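Local coordinates for protein phosphoribosylaminoimidazole carboxylase, ATPase subunit (Thermus thermophilus, PDB 3AW8) that probably catalyses the ATP-dependent conversion of 5-aminoimidazole ribonucleotide and hydrogencarbonate to N5-carboxyaminoimidazole ribonucleotide in purine biosynthesis, at residues A[108-112]-A[253-257]; A[133-139]-A[168-174]; A[300-306]-A[335-341]. One frame throughout, in Å; residues are numbered along the deposited sequence.

Contact 1 (A[108-112]-A[253-257]); sequences GVPTP and ELLFN
Pro110 and Phe256 join a proline-rich loop to an edge strand: 108-112, which leaves helix 97-107 through a Schellman motif at Gly108, runs almost at right angles (87°) to strand 253-257. Leu255 and Asn257 make backbone bonds to strand 241-250, while Phe256 N points to the loop and gives a hydrogen bond of 2.7 Å to Pro110 O. The same carbonyl oxygen receives a CA-H...O contact from Leu255 CA at 3.3 Å. Proline offers no N-H here, but its rigid ring presents a compact apolar surface, and Pro110 CB rests on the Leu255 methyl CD2 at 3.5 Å. Farther along, Pro112 CD packs on Leu255 CB. Val109 CG2 reaches Phe256 CB, while the Phe256 ring, with CG anti to the backbone N (chi1 168°), leads away to stack with Phe104 of helix 97-107. Thr111 sets its methyl CG2 4.2 Å from Phe256 CB and bonds through OG1 to Pro112 O at 3.2 Å. A glycine here, lacking both methyl and hydroxyl, would probably leave Pro112 O without its OG1 partner and the loop looser against Phe256. Across this contact a single backbone hydrogen bond joins loop and strand, and the remaining contacts are mainly apolar.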
loop_
_atom_site.group_PDB
_atom_site.type_symbol
_atom_site.label_atom_id
_atom_site.label_comp_id
_atom_site.label_asym_id
_atom_site.label_seq_id
_atom_site.Cartn_x
_atom_site.Cartn_y
_atom_site.Cartn_z
ATOM N N GLY A 108 31.905 11.858 15.847
ATOM C CA GLY A 108 31.796 11.816 17.291
ATOM C C GLY A 108 30.865 10.724 17.771
ATOM O O GLY A 108 30.344 10.792 18.886
ATOM N N VAL A 109 30.650 9.712 16.936
ATOM C CA VAL A 109 29.776 8.613 17.316
ATOM C C VAL A 109 30.609 7.364 17.606
ATOM O O VAL A 109 31.512 7.005 16.845
ATOM C CB VAL A 109 28.711 8.308 16.208
ATOM C CG1 VAL A 109 28.154 9.607 15.641
ATOM C CG2 VAL A 109 29.311 7.468 15.110
ATOM N N PRO A 110 30.324 6.698 18.731
ATOM C CA PRO A 110 31.021 5.484 19.162
ATOM C C PRO A 110 31.033 4.376 18.113
ATOM O O PRO A 110 30.043 4.148 17.424
ATOM C CB PRO A 110 30.249 5.076 20.412
ATOM C CG PRO A 110 29.810 6.389 20.975
ATOM C CD PRO A 110 29.342 7.124 19.743
ATOM N N THR A 111 32.164 3.689 18.002
ATOM C CA THR A 111 32.313 2.586 17.059
ATOM C C THR A 111 33.215 1.566 17.728
ATOM O O THR A 111 34.072 1.927 18.527
ATOM C CB THR A 111 32.998 3.026 15.740
ATOM O OG1 THR A 111 34.405 3.185 15.962
ATOM C CG2 THR A 111 32.419 4.345 15.241
ATOM N N PRO A 112 33.040 0.276 17.415
ATOM C CA PRO A 112 33.896 -0.736 18.035
ATOM C C PRO A 112 35.354 -0.405 17.737
ATOM O O PRO A 112 35.649 0.311 16.780
ATOM C CB PRO A 112 33.469 -2.028 17.339
ATOM C CG PRO A 112 32.051 -1.764 16.963
ATOM C CD PRO A 112 32.099 -0.342 16.469
ATOM N N GLU A 253 24.725 2.230 25.662
ATOM C CA GLU A 253 25.608 2.784 24.654
ATOM C C GLU A 253 25.290 2.241 23.269
ATOM O O GLU A 253 24.855 1.096 23.115
ATOM C CB GLU A 253 27.066 2.491 25.012
ATOM C CG GLU A 253 27.591 3.393 26.108
ATOM C CD GLU A 253 27.360 4.862 25.787
ATOM O OE1 GLU A 253 27.857 5.325 24.732
ATOM O OE2 GLU A 253 26.678 5.547 26.584
ATOM N N LEU A 254 25.498 3.088 22.267
ATOM C CA LEU A 254 25.257 2.728 20.880
ATOM C C LEU A 254 26.572 2.826 20.115
ATOM O O LEU A 254 27.217 3.877 20.115
ATOM C CB LEU A 254 24.234 3.681 20.248
ATOM C CG LEU A 254 22.789 3.720 20.753
ATOM C CD1 LEU A 254 22.027 4.797 19.999
ATOM C CD2 LEU A 254 22.126 2.365 20.555
ATOM N N LEU A 255 26.967 1.729 19.478
ATOM C CA LEU A 255 28.195 1.693 18.688
ATOM C C LEU A 255 27.832 1.495 17.212
ATOM O O LEU A 255 27.260 0.468 16.840
ATOM C CB LEU A 255 29.087 0.539 19.146
ATOM C CG LEU A 255 29.401 0.417 20.639
ATOM C CD1 LEU A 255 30.282 -0.800 20.867
ATOM C CD2 LEU A 255 30.087 1.681 21.135
ATOM N N PHE A 256 28.158 2.476 16.377
ATOM C CA PHE A 256 27.861 2.385 14.952
ATOM C C PHE A 256 28.441 1.119 14.346
ATOM O O PHE A 256 29.629 0.853 14.488
ATOM C CB PHE A 256 28.435 3.590 14.207
ATOM C CG PHE A 256 28.413 3.437 12.710
ATOM C CD1 PHE A 256 27.245 3.654 11.990
ATOM C CD2 PHE A 256 29.555 3.039 12.021
ATOM C CE1 PHE A 256 27.215 3.476 10.601
ATOM C CE2 PHE A 256 29.532 2.858 10.636
ATOM C CZ PHE A 256 28.361 3.078 9.927
ATOM N N ASN A 257 27.602 0.349 13.663
ATOM C CA ASN A 257 28.043 -0.882 13.013
ATOM C C ASN A 257 28.057 -0.727 11.492
ATOM O O ASN A 257 29.100 -0.879 10.867
ATOM C CB ASN A 257 27.136 -2.054 13.412
ATOM C CG ASN A 257 27.320 -3.278 12.515
ATOM O OD1 ASN A 257 28.438 -3.729 12.278
ATOM N ND2 ASN A 257 26.213 -3.822 12.019
#

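Contact 2 (A[133-139]-A[168-174]); sequences PALLKTR and GLILEGF. With AMP (adenosine monophosphate), chain C.
Leu135 and Glu172 form a hydrogen-bonded pair of two antiparallel strands, 134-138 and 169-173, each giving its N-H to the other's carbonyl at 2.7 Å. Lys137 and Ile170 repeat the exchange at the next hydrogen-bonded pair, two residues along each strand, and beyond the strand end Arg139 N closes on Gly168 O at 2.9 Å. Between these pairs CA-H...O contacts, such as Leu136 CA to Ile170 O, add to the ladder.

The apolar contacts divide between the two faces. On one, Leu136 CD1 meets Leu171 CD2 and Leu171 CD1 reaches Ala134 CB at 4.0 Å; Val117 of the neighbouring strand lies against both leucines. On the other, Ile170 CG2 lies alongside Lys137 CG at 3.8 Å, the two side chains pointing the same way. Leucine and isoleucine suit these places because their branched apolar ends pack against neighbours on the buried faces of the sheet.

The polar contacts gather at the nucleotide. The Lys137 chain, extended beyond CG, spans the distance to the adenine and brings NZ to a weak hydrogen bond with AMP N7 at 3.1 Å; NZ also makes a salt bridge to Glu172 OE2, whose modelled position is less certain. Arg139 turns instead to a salt bridge with Asp96.

The adenine is held by apolar groups as well: Leu135 CD2 approaches AMP C5 at 3.5 Å, and Phe174 places a ring face under AMP C2, with CE1 3.8 Å from it. Leu135 CD1 touches the same ring at Phe174 CD1. Arg97, Glu180 and Val175 also hydrogen-bond to the nucleotide. A short antiparallel sheet whose leucine covers a face of the adenine, while lysine, acid and phenylalanine stand round its rim, is characteristic of the ATP-grasp nucleotide site.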
loop_
_atom_site.group_PDB
_atom_site.type_symbol
_atom_site.label_atom_id
_atom_site.label_comp_id
_atom_site.label_asym_id
_atom_site.label_seq_id
_atom_site.Cartn_x
_atom_site.Cartn_y
_atom_site.Cartn_z
ATOM N N PRO A 133 38.734 -12.030 21.573
ATOM C CA PRO A 133 38.554 -12.246 20.134
ATOM C C PRO A 133 38.225 -10.965 19.368
ATOM O O PRO A 133 38.118 -9.883 19.950
ATOM C CB PRO A 133 37.414 -13.261 20.082
ATOM C CG PRO A 133 37.637 -14.064 21.325
ATOM C CD PRO A 133 37.911 -12.979 22.344
ATOM N N ALA A 134 38.070 -11.096 18.056
ATOM C CA ALA A 134 37.751 -9.957 17.210
ATOM C C ALA A 134 37.408 -10.445 15.811
ATOM O O ALA A 134 37.492 -11.642 15.523
ATOM C CB ALA A 134 38.932 -8.997 17.161
ATOM N N LEU A 135 37.011 -9.519 14.945
ATOM C CA LEU A 135 36.670 -9.875 13.576
ATOM C C LEU A 135 37.610 -9.245 12.570
ATOM O O LEU A 135 38.103 -8.132 12.760
ATOM C CB LEU A 135 35.246 -9.449 13.230
ATOM C CG LEU A 135 34.087 -10.094 13.977
ATOM C CD1 LEU A 135 34.024 -9.544 15.393
ATOM C CD2 LEU A 135 32.801 -9.798 13.231
ATOM N N LEU A 136 37.849 -9.982 11.496
ATOM C CA LEU A 136 38.704 -9.526 10.417
ATOM C C LEU A 136 37.840 -9.661 9.175
ATOM O O LEU A 136 37.442 -10.772 8.811
ATOM C CB LEU A 136 39.933 -10.425 10.295
ATOM C CG LEU A 136 41.052 -9.934 9.378
ATOM C CD1 LEU A 136 41.693 -8.693 9.989
ATOM C CD2 LEU A 136 42.083 -11.034 9.193
ATOM N N LYS A 137 37.531 -8.538 8.536
ATOM C CA LYS A 137 36.693 -8.576 7.344
ATOM C C LYS A 137 37.163 -7.688 6.201
ATOM O O LYS A 137 37.782 -6.644 6.413
ATOM C CB LYS A 137 35.249 -8.229 7.714
ATOM C CG LYS A 137 35.117 -7.293 8.901
ATOM C CD LYS A 137 33.672 -7.214 9.372
ATOM C CE LYS A 137 33.572 -6.503 10.706
ATOM N NZ LYS A 137 32.169 -6.431 11.196
ATOM N N THR A 138 36.868 -8.131 4.984
ATOM C CA THR A 138 37.231 -7.388 3.790
ATOM C C THR A 138 36.552 -6.026 3.866
ATOM O O THR A 138 35.369 -5.938 4.191
ATOM C CB THR A 138 36.769 -8.132 2.517
ATOM O OG1 THR A 138 37.086 -7.348 1.362
ATOM C CG2 THR A 138 35.270 -8.387 2.558
ATOM N N ARG A 139 37.302 -4.965 3.583
ATOM C CA ARG A 139 36.751 -3.613 3.638
ATOM C C ARG A 139 35.662 -3.406 2.588
ATOM O O ARG A 139 34.830 -2.509 2.714
ATOM C CB ARG A 139 37.881 -2.584 3.470
ATOM C CG ARG A 139 38.803 -2.515 4.687
ATOM C CD ARG A 139 40.161 -1.897 4.393
ATOM N NE ARG A 139 40.095 -0.465 4.128
ATOM C CZ ARG A 139 40.182 0.084 2.920
ATOM N NH1 ARG A 139 40.340 -0.680 1.841
ATOM N NH2 ARG A 139 40.114 1.403 2.792
ATOM N N GLY A 168 43.607 -4.994 2.280
ATOM C CA GLY A 168 42.312 -4.360 2.124
ATOM C C GLY A 168 41.296 -4.927 3.089
ATOM O O GLY A 168 40.118 -5.069 2.762
ATOM N N LEU A 169 41.760 -5.252 4.291
ATOM C CA LEU A 169 40.896 -5.816 5.316
ATOM C C LEU A 169 40.846 -4.899 6.530
ATOM O O LEU A 169 41.661 -3.985 6.671
ATOM C CB LEU A 169 41.415 -7.194 5.721
ATOM C CG LEU A 169 41.722 -8.158 4.569
ATOM C CD1 LEU A 169 42.308 -9.443 5.128
ATOM C CD2 LEU A 169 40.460 -8.446 3.771
ATOM N N ILE A 170 39.882 -5.143 7.407
ATOM C CA ILE A 170 39.732 -4.332 8.606
ATOM C C ILE A 170 39.597 -5.219 9.841
ATOM O O ILE A 170 38.960 -6.274 9.796
ATOM C CB ILE A 170 38.499 -3.406 8.491
ATOM C CG1 ILE A 170 38.370 -2.550 9.749
ATOM C CG2 ILE A 170 37.249 -4.232 8.258
ATOM C CD1 ILE A 170 37.276 -1.516 9.664
ATOM N N LEU A 171 40.209 -4.788 10.938
ATOM C CA LEU A 171 40.165 -5.545 12.184
ATOM C C LEU A 171 39.228 -4.829 13.148
ATOM O O LEU A 171 39.446 -3.666 13.496
ATOM C CB LEU A 171 41.580 -5.653 12.780
ATOM C CG LEU A 171 41.941 -6.722 13.825
ATOM C CD1 LEU A 171 41.242 -6.439 15.146
ATOM C CD2 LEU A 171 41.567 -8.101 13.299
ATOM N N GLU A 172 38.173 -5.527 13.555
ATOM C CA GLU A 172 37.189 -4.974 14.477
ATOM C C GLU A 172 37.172 -5.766 15.771
ATOM O O GLU A 172 37.173 -6.998 15.759
ATOM C CB GLU A 172 35.782 -4.997 13.863
ATOM C CG GLU A 172 35.458 -3.830 12.934
ATOM C CD GLU A 172 34.007 -3.838 12.459
ATOM O OE1 GLU A 172 33.094 -3.915 13.315
ATOM O OE2 GLU A 172 33.778 -3.757 11.232
ATOM N N GLY A 173 37.149 -5.050 16.888
ATOM C CA GLY A 173 37.125 -5.718 18.171
ATOM C C GLY A 173 35.748 -6.261 18.486
ATOM O O GLY A 173 34.799 -5.492 18.639
ATOM N N PHE A 174 35.636 -7.586 18.569
ATOM C CA PHE A 174 34.367 -8.241 18.881
ATOM C C PHE A 174 33.672 -7.466 19.990
ATOM O O PHE A 174 34.313 -7.028 20.943
ATOM C CB PHE A 174 34.610 -9.675 19.355
ATOM C CG PHE A 174 33.352 -10.427 19.698
ATOM C CD1 PHE A 174 32.740 -11.254 18.757
ATOM C CD2 PHE A 174 32.771 -10.301 20.960
ATOM C CE1 PHE A 174 31.565 -11.948 19.067
ATOM C CE2 PHE A 174 31.597 -10.987 21.281
ATOM C CZ PHE A 174 30.993 -11.814 20.331
HETATM P P AMP C . 27.737 -7.677 8.422
HETATM O O1P AMP C . 26.465 -7.123 7.886
HETATM O O2P AMP C . 28.412 -6.605 9.426
HETATM O O3P AMP C . 28.742 -7.984 7.202
HETATM O "O5'" AMP C . 27.442 -9.065 9.217
HETATM C "C5'" AMP C . 26.577 -8.781 10.332
HETATM C "C4'" AMP C . 26.509 -10.008 11.262
HETATM O "O4'" AMP C . 27.810 -10.285 11.878
HETATM C "C3'" AMP C . 25.501 -9.799 12.407
HETATM O "O3'" AMP C . 24.740 -10.993 12.627
HETATM C "C2'" AMP C . 26.356 -9.413 13.622
HETATM O "O2'" AMP C . 25.814 -9.961 14.831
HETATM C "C1'" AMP C . 27.767 -9.960 13.309
HETATM N N9 AMP C . 28.806 -8.955 13.645
HETATM C C8 AMP C . 29.320 -7.994 12.810
HETATM N N7 AMP C . 30.216 -7.281 13.429
HETATM C C5 AMP C . 30.344 -7.726 14.695
HETATM C C6 AMP C . 31.140 -7.358 15.814
HETATM N N6 AMP C . 32.041 -6.311 15.722
HETATM N N1 AMP C . 31.000 -8.049 16.969
HETATM C C2 AMP C . 30.133 -9.066 17.078
HETATM N N3 AMP C . 29.368 -9.444 16.049
HETATM C C4 AMP C . 29.437 -8.812 14.856
#

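Contact 3 (A[300-306]-A[335-341]); sequences SAMVNLI and KVGHITL
Met302 and His338 meet with the methionine sulfur lying obliquely to the imidazole, SD 4.8 Å from the ring centroid and 48° off its normal. They belong to an antiparallel strand pair with a classic beta bulge, 300-306 with 335-341, inside the large antiparallel sheet and in the C-terminal family region. Thr340 OG1 stands at the ring edge, in its plane, 3.6 Å from His338 CD2. Elsewhere the ring stacks with His324 of strand 321-325 and meets His268, while ND1 is hydrogen-bonded to Tyr326 OH. The amide of Asn304, on the same face of the pair, is turned 74° against the imidazole, OD1 facing His338 CB, and its ND2 bonds to Leu208 O and to Asn265.

Ala301 with Leu341, and Val303 with Ile339, exchange backbone bonds in both directions, Leu341 N reaching Ala301 O at 2.9 Å. At the bulge the regular ladder breaks: Val336 and Gly337 both face Leu305. Val336 N bonds to Leu305 O at 3.0 Å, nearly along the C=O axis, whereas Leu305 N approaches Gly337 O from above the carbonyl plane. The positive phi at Gly337 (166°) favours glycine in this place.

The face opposite the histidine is aliphatic. Val303 CG2 packs on Ile339 CB at 3.9 Å, and the forked end of Leu305 lies over Ile339. Beta-branched valine and isoleucine, together with leucine, fit here, since Leu349, Leu353 and Leu356 of helix 346-357 cover this side and Leu323 extends the patch from neighbouring strand 321-325; small Ala301 probably lets the helix come close. On the histidine side, near the end of the pair, Lys335 runs out extended to bond to Asn265 OD1, its CG 3.8 Å from Ile306 CD1.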
loop_
_atom_site.group_PDB
_atom_site.type_symbol
_atom_site.label_atom_id
_atom_site.label_comp_id
_atom_site.label_asym_id
_atom_site.label_seq_id
_atom_site.Cartn_x
_atom_site.Cartn_y
_atom_site.Cartn_z
ATOM N N SER A 300 4.911 -3.663 15.879
ATOM C CA SER A 300 5.127 -4.522 14.734
ATOM C C SER A 300 6.260 -5.504 14.915
ATOM O O SER A 300 7.203 -5.264 15.667
ATOM C CB SER A 300 5.407 -3.674 13.499
ATOM O OG SER A 300 4.332 -2.800 13.246
ATOM N N ALA A 301 6.143 -6.616 14.207
ATOM C CA ALA A 301 7.147 -7.656 14.204
ATOM C C ALA A 301 7.322 -7.949 12.720
ATOM O O ALA A 301 6.361 -8.291 12.021
ATOM C CB ALA A 301 6.648 -8.892 14.939
ATOM N N MET A 302 8.549 -7.792 12.244
ATOM C CA MET A 302 8.868 -8.008 10.842
ATOM C C MET A 302 9.615 -9.332 10.727
ATOM O O MET A 302 10.720 -9.462 11.252
ATOM C CB MET A 302 9.751 -6.839 10.366
ATOM C CG MET A 302 9.882 -6.627 8.858
ATOM S SD MET A 302 10.848 -7.870 7.990
ATOM C CE MET A 302 12.432 -7.754 8.874
ATOM N N VAL A 303 9.025 -10.329 10.075
ATOM C CA VAL A 303 9.749 -11.589 9.933
ATOM C C VAL A 303 10.068 -11.847 8.461
ATOM O O VAL A 303 9.177 -11.917 7.618
ATOM C CB VAL A 303 8.977 -12.827 10.571
ATOM C CG1 VAL A 303 8.208 -12.393 11.800
ATOM C CG2 VAL A 303 8.047 -13.484 9.571
ATOM N N ASN A 304 11.355 -11.956 8.151
ATOM C CA ASN A 304 11.780 -12.211 6.784
ATOM C C ASN A 304 11.441 -13.616 6.331
ATOM O O ASN A 304 11.392 -14.547 7.135
ATOM C CB ASN A 304 13.291 -12.021 6.629
ATOM C CG ASN A 304 13.676 -10.584 6.342
ATOM O OD1 ASN A 304 12.843 -9.774 5.934
ATOM N ND2 ASN A 304 14.948 -10.266 6.539
ATOM N N LEU A 305 11.206 -13.748 5.031
ATOM C CA LEU A 305 10.913 -15.026 4.395
ATOM C C LEU A 305 12.169 -15.344 3.585
ATOM O O LEU A 305 12.391 -14.777 2.514
ATOM C CB LEU A 305 9.691 -14.894 3.479
ATOM C CG LEU A 305 8.304 -15.338 3.978
ATOM C CD1 LEU A 305 8.271 -15.536 5.488
ATOM C CD2 LEU A 305 7.280 -14.313 3.545
ATOM N N ILE A 306 13.004 -16.232 4.117
ATOM C CA ILE A 306 14.255 -16.608 3.471
ATOM C C ILE A 306 14.193 -17.989 2.826
ATOM O O ILE A 306 13.810 -18.962 3.463
ATOM C CB ILE A 306 15.426 -16.604 4.491
ATOM C CG1 ILE A 306 15.457 -15.277 5.255
ATOM C CG2 ILE A 306 16.753 -16.835 3.777
ATOM C CD1 ILE A 306 15.695 -14.068 4.375
ATOM N N LYS A 335 16.085 -13.724 -0.153
ATOM C CA LYS A 335 14.971 -13.001 0.453
ATOM C C LYS A 335 13.845 -13.033 -0.572
ATOM O O LYS A 335 13.964 -12.450 -1.654
ATOM C CB LYS A 335 15.364 -11.556 0.767
ATOM C CG LYS A 335 16.473 -11.466 1.785
ATOM C CD LYS A 335 16.680 -10.059 2.281
ATOM C CE LYS A 335 17.753 -10.044 3.349
ATOM N NZ LYS A 335 18.134 -8.661 3.739
ATOM N N VAL A 336 12.760 -13.727 -0.235
ATOM C CA VAL A 336 11.637 -13.858 -1.151
ATOM C C VAL A 336 10.367 -13.188 -0.679
ATOM O O VAL A 336 9.356 -13.218 -1.370
ATOM C CB VAL A 336 11.349 -15.342 -1.460
ATOM C CG1 VAL A 336 12.432 -15.894 -2.355
ATOM C CG2 VAL A 336 11.292 -16.142 -0.180
ATOM N N GLY A 337 10.421 -12.574 0.495
ATOM C CA GLY A 337 9.256 -11.878 1.002
ATOM C C GLY A 337 9.428 -11.555 2.466
ATOM O O GLY A 337 10.515 -11.692 3.018
ATOM N N HIS A 338 8.361 -11.087 3.092
ATOM C CA HIS A 338 8.387 -10.814 4.510
ATOM C C HIS A 338 6.941 -10.738 5.019
ATOM O O HIS A 338 5.994 -10.683 4.231
ATOM C CB HIS A 338 9.165 -9.523 4.817
ATOM C CG HIS A 338 8.408 -8.263 4.536
ATOM N ND1 HIS A 338 8.471 -7.606 3.324
ATOM C CD2 HIS A 338 7.582 -7.529 5.319
ATOM C CE1 HIS A 338 7.721 -6.521 3.376
ATOM N NE2 HIS A 338 7.171 -6.451 4.575
ATOM N N ILE A 339 6.782 -10.760 6.337
ATOM C CA ILE A 339 5.469 -10.695 6.957
ATOM C C ILE A 339 5.497 -9.684 8.083
ATOM O O ILE A 339 6.312 -9.790 8.990
ATOM C CB ILE A 339 5.066 -12.048 7.583
ATOM C CG1 ILE A 339 5.026 -13.141 6.516
ATOM C CG2 ILE A 339 3.715 -11.912 8.275
ATOM C CD1 ILE A 339 4.836 -14.519 7.095
ATOM N N THR A 340 4.614 -8.698 8.034
ATOM C CA THR A 340 4.565 -7.732 9.111
ATOM C C THR A 340 3.317 -7.949 9.939
ATOM O O THR A 340 2.201 -7.918 9.427
ATOM C CB THR A 340 4.587 -6.293 8.608
ATOM O OG1 THR A 340 5.895 -5.993 8.103
ATOM C CG2 THR A 340 4.249 -5.330 9.752
ATOM N N LEU A 341 3.534 -8.195 11.227
ATOM C CA LEU A 341 2.465 -8.419 12.186
ATOM C C LEU A 341 2.316 -7.137 12.976
ATOM O O LEU A 341 3.238 -6.713 13.670
ATOM C CB LEU A 341 2.839 -9.571 13.118
ATOM C CG LEU A 341 1.863 -9.986 14.223
ATOM C CD1 LEU A 341 0.522 -10.399 13.632
ATOM C CD2 LEU A 341 2.475 -11.138 15.003
#

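In the fold
Contacts 2 and 3 are buried strand pairs, held by ladders of backbone bonds; contact 1 is partly buried and pins a loop to a strand with one such bond. Contacts 1 and 3 both reach the same eight-stranded sheet, yet contact 1 uses its outermost strand 253-260, whereas contact 3 joins two inner strands in the C-terminal family region; their nearest atoms are about 13 Å apart. Contact 2 lies in a separate four-stranded sheet and, along the chain, is nested inside the loop that contact 1 closes. The two touch where Pro112 CB packs on Gly173 O, 3.9 Å away. Contact 2 puts charge at the nucleotide; contact 3 buries imidazole and amide groups.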